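Local coordinates for protein fusolin (Unidentified entomopoxvirus, PDB 4OW5) that probably binds and oxidatively cleaves chitin as a lytic polysaccharide monooxygenase, enhancing virus virulence, and crystallises in vivo into viral spindles, at residues A[8-13]-A[109-114]; A[350-353]-A[357-360]. All blocks are in the same frame, centred on the assembly; numbering follows the deposited sequence.

Interaction 1 (A[8-13]-A[109-114]). With EDO (1,2-ethanediol), chain H; EDO (1,2-ethanediol), chain F.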
loop_
_atom_site.group_PDB
_atom_site.type_symbol
_atom_site.label_atom_id
_atom_site.label_comp_id
_atom_site.label_asym_id
_atom_site.label_seq_id
_atom_site.Cartn_x
_atom_site.Cartn_y
_atom_site.Cartn_z
ATOM N N ILE A 8 -7.141 -5.192 -16.962
ATOM C CA ILE A 8 -8.197 -4.383 -17.592
ATOM C C ILE A 8 -7.785 -2.919 -17.704
ATOM O O ILE A 8 -7.265 -2.340 -16.738
ATOM C CB ILE A 8 -9.563 -4.556 -16.891
ATOM C CG1 ILE A 8 -10.693 -3.971 -17.756
ATOM C CG2 ILE A 8 -9.606 -4.016 -15.467
ATOM C CD1 ILE A 8 -12.141 -4.322 -17.264
ATOM N N ALA A 9 -7.954 -2.334 -18.917
ATOM C CA ALA A 9 -7.598 -0.939 -19.121
ATOM C C ALA A 9 -8.543 -0.052 -18.279
ATOM O O ALA A 9 -9.705 -0.408 -18.060
ATOM C CB ALA A 9 -7.711 -0.559 -20.583
ATOM N N ARG A 10 -8.046 1.098 -17.837
ATOM C CA ARG A 10 -8.801 2.042 -17.007
ATOM C C ARG A 10 -10.150 2.412 -17.619
ATOM O O ARG A 10 -11.182 2.353 -16.934
ATOM C CB ARG A 10 -7.979 3.316 -16.796
ATOM C CG ARG A 10 -8.583 4.277 -15.823
ATOM C CD ARG A 10 -7.700 5.501 -15.716
ATOM N NE ARG A 10 -6.499 5.224 -14.923
ATOM C CZ ARG A 10 -5.596 6.139 -14.609
ATOM N NH1 ARG A 10 -5.751 7.394 -15.010
ATOM N NH2 ARG A 10 -4.543 5.816 -13.866
ATOM N N GLN A 11 -10.130 2.847 -18.879
ATOM C CA GLN A 11 -11.348 3.276 -19.543
ATOM C C GLN A 11 -12.283 2.089 -19.830
ATOM O O GLN A 11 -13.494 2.282 -19.891
ATOM C CB GLN A 11 -11.070 4.075 -20.812
ATOM C CG GLN A 11 -10.775 3.296 -22.091
ATOM C CD GLN A 11 -9.544 2.445 -22.056
ATOM O OE1 GLN A 11 -8.622 2.663 -21.293
ATOM N NE2 GLN A 11 -9.465 1.519 -22.954
ATOM N N ARG A 12 -11.725 0.916 -20.077
ATOM C CA ARG A 12 -12.504 -0.294 -20.288
ATOM C C ARG A 12 -13.250 -0.685 -19.001
ATOM O O ARG A 12 -14.428 -1.026 -19.063
ATOM C CB ARG A 12 -11.599 -1.460 -20.742
ATOM C CG ARG A 12 -12.338 -2.784 -20.944
ATOM C CD ARG A 12 -13.522 -2.681 -21.874
ATOM N NE ARG A 12 -14.231 -3.954 -21.970
ATOM C CZ ARG A 12 -15.387 -4.134 -22.599
ATOM N NH1 ARG A 12 -15.978 -3.122 -23.233
ATOM N NH2 ARG A 12 -15.965 -5.327 -22.598
ATOM N N ARG A 13 -12.589 -0.618 -17.848
ATOM C CA ARG A 13 -13.273 -0.883 -16.570
ATOM C C ARG A 13 -14.444 0.095 -16.367
ATOM O O ARG A 13 -15.531 -0.324 -15.953
ATOM C CB ARG A 13 -12.310 -0.790 -15.385
ATOM C CG ARG A 13 -12.969 -1.047 -14.039
ATOM C CD ARG A 13 -12.002 -0.894 -12.892
ATOM N NE ARG A 13 -11.224 -2.108 -12.696
ATOM C CZ ARG A 13 -11.503 -3.093 -11.847
ATOM N NH1 ARG A 13 -12.600 -3.046 -11.092
ATOM N NH2 ARG A 13 -10.693 -4.143 -11.751
ATOM N N THR A 109 -10.168 13.423 -21.496
ATOM C CA THR A 109 -9.297 13.926 -20.427
ATOM C C THR A 109 -9.743 13.620 -19.020
ATOM O O THR A 109 -8.893 13.681 -18.133
ATOM C CB THR A 109 -9.024 15.413 -20.533
ATOM O OG1 THR A 109 -10.250 16.128 -20.439
ATOM C CG2 THR A 109 -8.291 15.760 -21.784
ATOM N N GLY A 110 -10.989 13.200 -18.802
ATOM C CA GLY A 110 -11.420 12.763 -17.481
ATOM C C GLY A 110 -10.618 11.557 -17.028
ATOM O O GLY A 110 -10.334 11.401 -15.845
ATOM N N MET A 111 -10.141 10.738 -17.986
ATOM C CA MET A 111 -9.357 9.544 -17.669
ATOM C C MET A 111 -7.948 9.878 -17.181
ATOM O O MET A 111 -7.280 8.975 -16.681
ATOM C CB MET A 111 -9.321 8.587 -18.883
ATOM C CG MET A 111 -10.719 8.006 -19.222
ATOM S SD MET A 111 -11.391 7.005 -17.848
ATOM C CE MET A 111 -13.131 6.881 -18.313
ATOM N N ASP A 112 -7.512 11.148 -17.228
ATOM C CA ASP A 112 -6.177 11.540 -16.749
ATOM C C ASP A 112 -6.223 12.260 -15.396
ATOM O O ASP A 112 -5.177 12.707 -14.925
ATOM C CB ASP A 112 -5.464 12.404 -17.784
ATOM C CG ASP A 112 -4.835 11.548 -18.842
ATOM O OD1 ASP A 112 -3.784 10.876 -18.535
ATOM O OD2 ASP A 112 -5.358 11.528 -19.956
ATOM N N VAL A 113 -7.390 12.330 -14.728
ATOM C CA VAL A 113 -7.406 12.904 -13.404
ATOM C C VAL A 113 -6.659 11.928 -12.466
ATOM O O VAL A 113 -6.605 10.741 -12.729
ATOM C CB VAL A 113 -8.822 13.236 -12.868
ATOM C CG1 VAL A 113 -9.565 14.212 -13.775
ATOM C CG2 VAL A 113 -9.625 11.988 -12.609
ATOM N N SER A 114 -6.122 12.437 -11.379
ATOM C CA SER A 114 -5.423 11.636 -10.397
ATOM C C SER A 114 -6.373 11.321 -9.236
ATOM O O SER A 114 -7.369 12.011 -9.031
ATOM C CB SER A 114 -4.154 12.348 -9.926
ATOM O OG SER A 114 -4.414 13.636 -9.418
HETATM C C1 EDO H . -3.152 9.699 -15.605
HETATM O O1 EDO H . -2.541 10.840 -16.100
HETATM C C2 EDO H . -3.720 9.901 -14.195
HETATM O O2 EDO H . -3.673 8.620 -13.614
HETATM C C1 EDO F . -15.196 -7.986 -19.661
HETATM O O1 EDO F . -15.349 -7.995 -21.074
HETATM C C2 EDO F . -14.362 -6.747 -19.220
HETATM O O2 EDO F . -13.497 -6.322 -20.271
#

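Interaction 2 (A[350-353]-A[357-360]). Unlike the reference sequence in segment 350-353: N351 (reference Ile), H352 (reference Ile), T353 (reference Gln).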
loop_
_atom_site.group_PDB
_atom_site.type_symbol
_atom_site.label_atom_id
_atom_site.label_comp_id
_atom_site.label_asym_id
_atom_site.label_seq_id
_atom_site.Cartn_x
_atom_site.Cartn_y
_atom_site.Cartn_z
ATOM N N GLU A 350 -6.284 10.134 15.553
ATOM C CA GLU A 350 -7.032 11.292 15.047
ATOM C C GLU A 350 -6.724 12.569 15.827
ATOM O O GLU A 350 -6.552 13.608 15.214
ATOM C CB GLU A 350 -8.541 11.020 15.083
ATOM N N ASN A 351 -6.589 12.486 17.158
ATOM C CA ASN A 351 -6.333 13.648 17.989
ATOM C C ASN A 351 -4.891 14.083 18.080
ATOM O O ASN A 351 -4.670 15.219 18.508
ATOM C CB ASN A 351 -6.858 13.402 19.412
ATOM C CG ASN A 351 -8.358 13.275 19.429
ATOM O OD1 ASN A 351 -9.060 13.979 18.697
ATOM N ND2 ASN A 351 -8.891 12.374 20.242
ATOM N N HIS A 352 -3.900 13.223 17.752
ATOM C CA HIS A 352 -2.485 13.589 17.937
ATOM C C HIS A 352 -1.648 13.455 16.672
ATOM O O HIS A 352 -0.417 13.439 16.747
ATOM C CB HIS A 352 -1.889 12.795 19.110
ATOM C CG HIS A 352 -2.661 13.055 20.358
ATOM N ND1 HIS A 352 -2.562 14.267 21.019
ATOM C CD2 HIS A 352 -3.648 12.330 20.932
ATOM C CE1 HIS A 352 -3.422 14.196 22.028
ATOM N NE2 HIS A 352 -4.107 13.059 22.000
ATOM N N THR A 353 -2.300 13.520 15.516
ATOM C CA THR A 353 -1.647 13.591 14.209
ATOM C C THR A 353 -2.375 14.658 13.403
ATOM O O THR A 353 -3.555 14.915 13.637
ATOM C CB THR A 353 -1.590 12.262 13.445
ATOM O OG1 THR A 353 -2.888 11.888 12.993
ATOM C CG2 THR A 353 -0.947 11.143 14.232
ATOM N N ARG A 357 -4.380 18.782 15.387
ATOM C CA ARG A 357 -4.205 17.962 16.575
ATOM C C ARG A 357 -4.330 18.764 17.866
ATOM O O ARG A 357 -4.176 19.994 17.876
ATOM C CB ARG A 357 -2.845 17.250 16.503
ATOM C CG ARG A 357 -1.665 18.100 16.801
ATOM C CD ARG A 357 -0.365 17.550 16.219
ATOM N NE ARG A 357 0.669 18.559 16.377
ATOM C CZ ARG A 357 0.781 19.667 15.646
ATOM N NH1 ARG A 357 -0.006 19.866 14.601
ATOM N NH2 ARG A 357 1.714 20.562 15.928
ATOM N N ASP A 358 -4.621 18.054 18.961
ATOM C CA ASP A 358 -4.708 18.655 20.287
ATOM C C ASP A 358 -3.303 18.947 20.723
ATOM O O ASP A 358 -2.515 18.022 20.797
ATOM C CB ASP A 358 -5.410 17.723 21.285
ATOM C CG ASP A 358 -5.365 18.252 22.721
ATOM O OD1 ASP A 358 -5.692 19.444 22.927
ATOM O OD2 ASP A 358 -4.931 17.494 23.620
ATOM N N MET A 359 -2.964 20.210 20.955
ATOM C CA MET A 359 -1.634 20.594 21.394
ATOM C C MET A 359 -1.719 21.097 22.851
ATOM O O MET A 359 -1.217 20.444 23.756
ATOM C CB MET A 359 -1.061 21.680 20.471
ATOM C CG MET A 359 -0.712 21.236 19.062
ATOM S SD MET A 359 -0.465 22.732 18.005
ATOM C CE MET A 359 -1.722 22.456 16.718
ATOM N N CYS A 360 -2.395 22.228 23.059
ATOM C CA CYS A 360 -2.507 22.921 24.329
ATOM C C CYS A 360 -3.937 23.123 24.836
ATOM O O CYS A 360 -4.083 23.365 26.024
ATOM C CB CYS A 360 -1.822 24.269 24.171
ATOM S SG CYS A 360 -0.049 24.137 23.868
HETATM O O HOH W 1 -1.117 16.255 19.782
#

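Interaction 1 (A[8-13]-A[109-114])
R10, in the first turn of helix 10-17, reaches M111 in the 3-10 turn 109-112. Both belong to the lytic polysaccharide monooxygenase domain, and the contact is buried. The helix starts right after A9 at its N-cap, and R13 N bonds back to A9 O.

One direct hydrogen bond joins the segments. R10 NH1 gives it to M111 O at 2.8 Å, with an N-H...O angle of 144°. The carbonyl lies at the edge of the guanidinium, 6° out of its plane. A trans chi1 (-173°) sends the R10 chain out toward 109-112, and it runs straight before bending at chi3. NH2 forms a salt bridge with D230, and W117 makes a cation-pi contact with R10. These partners help fix the rotation of the group.

The apolar part rests on M111. M111 SD lies 4.1 Å from Q11 CA, beside the helix backbone. M62 and F63 of helix 52-64 also pack on this methionine. The Q11 amide turns elsewhere, with NE2 bonding to D66 O and N227.

A 1,2-ethanediol, probably from the crystallisation liquor, bridges R10 and D112. Its O2 accepts from R10 NH1 and NH2, and its O1 donates to D112 OD1 at 2.7 Å.

Interaction 2 (A[350-353]-A[357-360])
The backbone folds back just after helix 338-352, bringing R357 CA within 4.9 Å of H352 CA. A short loop, with three residues between the two segments, returns to the C-terminal end of the helix. D358 N donates to N351 O at 2.9 Å, nearly straight at 166°. The bond satisfies a carbonyl of the last helical turn.

R357 packs with its CB, not its charged end. R357 CB lies 3.4 Å from N351 O and 3.9 Å from H352 CA. The guanidinium leads away, and NH1 bonds to G354 O. The methyl CE of M359 lies over one guanidinium face, offset toward the rim.

H352 and D358 run side by side, with ring and carboxylate planes 65° apart. D358 OD2 comes 4.0 Å from H352 CE1, but its hydrogen bond goes to S362. H352 NE2 bonds to D186 of the second subunit, so the histidine also joins the dimer contact. H352 differs from the reference sequence, as do N351 and T353.

A water bridges the other ring nitrogen to the loop, where it meets D358 O. It lies at the ring edge, in plane, 2.8 Å from H352 ND1.

From the N terminus, strand 2-6 leads into helix 10-17, where interaction 1 opens. The chain then runs through helices 32-47, 52-64 and 80-87 before residues 109-114 close this long excursion, less than half of it helical. Strand 70-72 lies within it; the strands from 120-123 to 223-234 follow. The contact ties the N-terminal helix to the loop before strand 120-123. Interaction 2 comes much later, at the end of helix 338-352, and closes a short loop. The two are in series and neither nest nor cross. The centres of interactions 1 and 2 are about 38 Å apart. Both touch the second subunit: I8 bonds to its Y345, and M359 O to its R184.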